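Local coordinates for fructooligosaccharide ABC transporter substrate-binding protein FusA (PDB 5G62) that binds short- and long-chain fructooligosaccharides, with a preference for tetrasaccharides and larger, and serves as the solute-binding subunit of the FusABC-MsmK importer, at residues A[294-299]-A[415-420]. The protein carries 2 engineered substitutions. Sequence-based numbering, arbitrary orientation.
Sequences QKHVAR and YMSNVN
With CG anti to the backbone N (chi1 -169°), the imidazole of His-296 reaches the side-chain amide of Asn-418, while a bend at chi3 (68°) turns the guanidinium of Arg-299 onto the backbone carbonyls of Asn-418 and Val-419. Two loops of the solute-binding protein fold meet here: 294-299, between strands 282-284 and 305-306, and the loop 415-420, which follows helix 399-412. They run in roughly the same direction, joined by one direct backbone hydrogen bond, Val-297 N to Tyr-415 O (3.0 Å), and by a water that donates to Val-297 O and accepts from Asn-418 N. An inverse gamma turn centred on Met-416 begins at Tyr-415 itself.

His-296 suits its place because a ring N-H can be aimed edge-on: His-296 NE2 donates to Asn-418 OD1 (2.9 Å), which lies in the ring plane, although the amide plane is turned 55° from the ring. Asn-418 also gives its ND2 to Val-212 O, so a single amide ties 294-299 to strand 210-212, near the calcium ligand Asp-219. Lys-295 offers a long aliphatic chain; extended, it lays its CE over one face of the Tyr-415 ring, 4.0 Å from the ring centroid, as a CH-pi contact. Buried Val-297, branched at CB, sets CG1 against Met-416 CG and CG2 against Tyr-415 CB, and Tyr-412 and Ile-408 of helix 399-412 add to this apolar layer. Arg-299 combines an apolar stem, whose CG touches Met-416 SD, with a planar donor that bridges two successive carbonyls at the guanidinium edge. The bond from Arg-299 NH1 to Asn-418 O (3.0 Å) is fairly straight. That from Arg-299 NH1 to Val-419 O, at 2.9 Å, is bent and weak.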
ATOM      1  N   GLN A 294      25.334   6.318   9.171  1.00 23.22           N
ATOM      2  CA  GLN A 294      23.912   6.045   9.346  1.00 24.69           C
ATOM      3  C   GLN A 294      23.523   4.867   8.470  1.00 24.93           C
ATOM      4  O   GLN A 294      23.847   4.824   7.273  1.00 22.89           O
ATOM      5  CB  GLN A 294      23.049   7.260   8.981  1.00 23.76           C
ATOM      6  CG  GLN A 294      23.491   8.600   9.574  1.00 24.62           C
ATOM      7  CD  GLN A 294      24.379   9.363   8.581  1.00 27.14           C
ATOM      8  OE1 GLN A 294      25.228   8.769   7.903  1.00 25.84           O
ATOM      9  NE2 GLN A 294      24.180  10.670   8.498  1.00 28.40           N
ATOM     10  N   LYS A 295      22.840   3.894   9.075  1.00 22.41           N
ATOM     11  CA  LYS A 295      22.366   2.769   8.299  1.00 22.27           C
ATOM     12  C   LYS A 295      21.050   2.294   8.897  1.00 21.51           C
ATOM     13  O   LYS A 295      21.045   1.795  10.009  1.00 21.12           O
ATOM     14  CB  LYS A 295      23.392   1.662   8.291  1.00 25.25           C
ATOM     15  CG  LYS A 295      23.086   0.615   7.290  1.00 25.99           C
ATOM     16  CD  LYS A 295      24.330  -0.171   7.018  1.00 29.51           C
ATOM     17  CE  LYS A 295      24.032  -1.419   6.233  1.00 32.41           C
ATOM     18  NZ  LYS A 295      25.279  -2.189   6.017  1.00 35.11           N
ATOM     19  N   HIS A 296      19.957   2.464   8.172  1.00 20.93           N
ATOM     20  CA  HIS A 296      18.655   2.429   8.822  1.00 20.17           C
ATOM     21  C   HIS A 296      17.598   2.092   7.779  1.00 20.08           C
ATOM     22  O   HIS A 296      17.749   2.409   6.603  1.00 18.79           O
ATOM     23  CB  HIS A 296      18.364   3.767   9.521  1.00 20.70           C
ATOM     24  CG  HIS A 296      17.171   3.742  10.443  1.00 21.76           C
ATOM     25  ND1 HIS A 296      16.022   4.473  10.204  1.00 24.23           N
ATOM     26  CD2 HIS A 296      16.960   3.077  11.598  1.00 21.19           C
ATOM     27  CE1 HIS A 296      15.149   4.235  11.170  1.00 22.70           C
ATOM     28  NE2 HIS A 296      15.701   3.407  12.035  1.00 24.54           N
ATOM     29  N   VAL A 297      16.541   1.424   8.222  1.00 19.68           N
ATOM     30  CA  VAL A 297      15.328   1.261   7.442  1.00 19.60           C
ATOM     31  C   VAL A 297      14.182   1.837   8.267  1.00 19.34           C
ATOM     32  O   VAL A 297      13.883   1.332   9.361  1.00 20.33           O
ATOM     33  CB  VAL A 297      15.070  -0.215   7.089  1.00 21.44           C
ATOM     34  CG1 VAL A 297      13.681  -0.368   6.497  1.00 22.08           C
ATOM     35  CG2 VAL A 297      16.117  -0.699   6.111  1.00 21.35           C
ATOM     36  N   ALA A 298      13.579   2.910   7.775  1.00 19.74           N
ATOM     37  CA  ALA A 298      12.401   3.467   8.424  1.00 21.53           C
ATOM     38  C   ALA A 298      11.230   2.509   8.250  1.00 21.81           C
ATOM     39  O   ALA A 298      10.982   2.017   7.162  1.00 21.80           O
ATOM     40  CB  ALA A 298      12.023   4.811   7.830  1.00 22.59           C
ATOM     41  N   ARG A 299      10.524   2.231   9.319  1.00 20.61           N
ATOM     42  CA  ARG A 299       9.324   1.416   9.199  1.00 20.91           C
ATOM     43  C   ARG A 299       8.159   2.214   8.624  1.00 21.34           C
ATOM     44  O   ARG A 299       7.897   3.324   9.049  1.00 22.06           O
ATOM     45  CB  ARG A 299       8.963   0.864  10.577  1.00 19.89           C
ATOM     46  CG  ARG A 299      10.022  -0.123  11.076  1.00 20.51           C
ATOM     47  CD  ARG A 299       9.753  -0.650  12.472  1.00 21.35           C
ATOM     48  NE  ARG A 299       8.577  -1.508  12.502  1.00 21.65           N
ATOM     49  CZ  ARG A 299       8.067  -2.071  13.591  1.00 22.32           C
ATOM     50  NH1 ARG A 299       8.624  -1.870  14.786  1.00 23.92           N
ATOM     51  NH2 ARG A 299       6.990  -2.834  13.484  1.00 21.62           N
ATOM     52  N   TYR A 415      18.164  -3.742  10.153  1.00 22.02           N
ATOM     53  CA  TYR A 415      18.371  -2.294  10.237  1.00 22.43           C
ATOM     54  C   TYR A 415      17.098  -1.547  10.599  1.00 22.36           C
ATOM     55  O   TYR A 415      17.075  -0.319  10.587  1.00 21.80           O
ATOM     56  CB  TYR A 415      18.994  -1.775   8.924  1.00 23.33           C
ATOM     57  CG  TYR A 415      20.294  -2.507   8.738  1.00 23.25           C
ATOM     58  CD1 TYR A 415      21.356  -2.287   9.610  1.00 24.84           C
ATOM     59  CD2 TYR A 415      20.420  -3.501   7.776  1.00 24.40           C
ATOM     60  CE1 TYR A 415      22.534  -2.999   9.493  1.00 26.14           C
ATOM     61  CE2 TYR A 415      21.594  -4.241   7.655  1.00 25.91           C
ATOM     62  CZ  TYR A 415      22.650  -3.975   8.517  1.00 26.08           C
ATOM     63  OH  TYR A 415      23.806  -4.684   8.420  1.00 28.17           O
ATOM     64  N   MET A 416      16.035  -2.277  10.918  1.00 20.54           N
ATOM     65  CA  MET A 416      14.805  -1.666  11.414  1.00 21.81           C
ATOM     66  C   MET A 416      14.960  -1.548  12.915  1.00 22.24           C
ATOM     67  O   MET A 416      14.563  -2.441  13.661  1.00 23.47           O
ATOM     68  CB  MET A 416      13.598  -2.536  11.108  1.00 21.42           C
ATOM     69  CG  MET A 416      13.147  -2.635   9.723  1.00 22.05           C
ATOM     70  SD  MET A 416      11.618  -3.634   9.707  1.00 24.20           S
ATOM     71  CE  MET A 416      11.771  -4.218   8.053  1.00 26.34           C
ATOM     72  N   SER A 417      15.556  -0.466  13.379  1.00 21.70           N
ATOM     73  CA  SER A 417      15.920  -0.361  14.792  1.00 22.93           C
ATOM     74  C   SER A 417      14.865   0.345  15.643  1.00 21.86           C
ATOM     75  O   SER A 417      15.063   0.495  16.848  1.00 22.97           O
ATOM     76  CB  SER A 417      17.267   0.386  14.885  1.00 25.45           C
ATOM     77  OG  SER A 417      17.051   1.654  14.305  1.00 25.29           O
ATOM     78  N   ASN A 418      13.774   0.821  15.046  1.00 22.03           N
ATOM     79  CA  ASN A 418      12.639   1.346  15.819  1.00 21.80           C
ATOM     80  C   ASN A 418      11.783   0.173  16.283  1.00 21.99           C
ATOM     81  O   ASN A 418      11.222  -0.557  15.464  1.00 22.79           O
ATOM     82  CB  ASN A 418      11.796   2.331  15.003  1.00 20.41           C
ATOM     83  CG  ASN A 418      12.566   3.596  14.655  1.00 21.75           C
ATOM     84  OD1 ASN A 418      13.599   3.528  14.027  1.00 24.01           O
ATOM     85  ND2 ASN A 418      12.051   4.723  15.047  1.00 21.37           N
ATOM     86  N   VAL A 419      11.715  -0.015  17.593  1.00 24.07           N
ATOM     87  CA  VAL A 419      10.915  -1.092  18.176  1.00 24.92           C
ATOM     88  C   VAL A 419       9.425  -0.938  17.845  1.00 24.38           C
ATOM     89  O   VAL A 419       8.707  -1.936  17.679  1.00 24.56           O
ATOM     90  CB  VAL A 419      11.188  -1.134  19.696  1.00 27.11           C
ATOM     91  CG1 VAL A 419      10.117  -1.907  20.452  1.00 31.51           C
ATOM     92  CG2 VAL A 419      12.578  -1.728  19.940  1.00 28.95           C
ATOM     93  N   ASN A 420       8.940   0.283  17.733  1.00 21.74           N
ATOM     94  CA  ASN A 420       7.549   0.535  17.404  1.00 24.16           C
ATOM     95  C   ASN A 420       7.389   1.277  16.077  1.00 24.65           C
ATOM     96  O   ASN A 420       8.280   2.018  15.648  1.00 22.40           O
ATOM     97  CB  ASN A 420       6.880   1.329  18.523  1.00 26.24           C
ATOM     98  CG  ASN A 420       6.691   0.487  19.782  1.00 29.54           C
ATOM     99  OD1 ASN A 420       7.336   0.727  20.782  1.00 27.64           O
ATOM    100  ND2 ASN A 420       5.829  -0.517  19.707  1.00 27.16           N
TER
HETATM  101  O   HOH W   1      12.917   1.177  12.074  1.00 31.34           O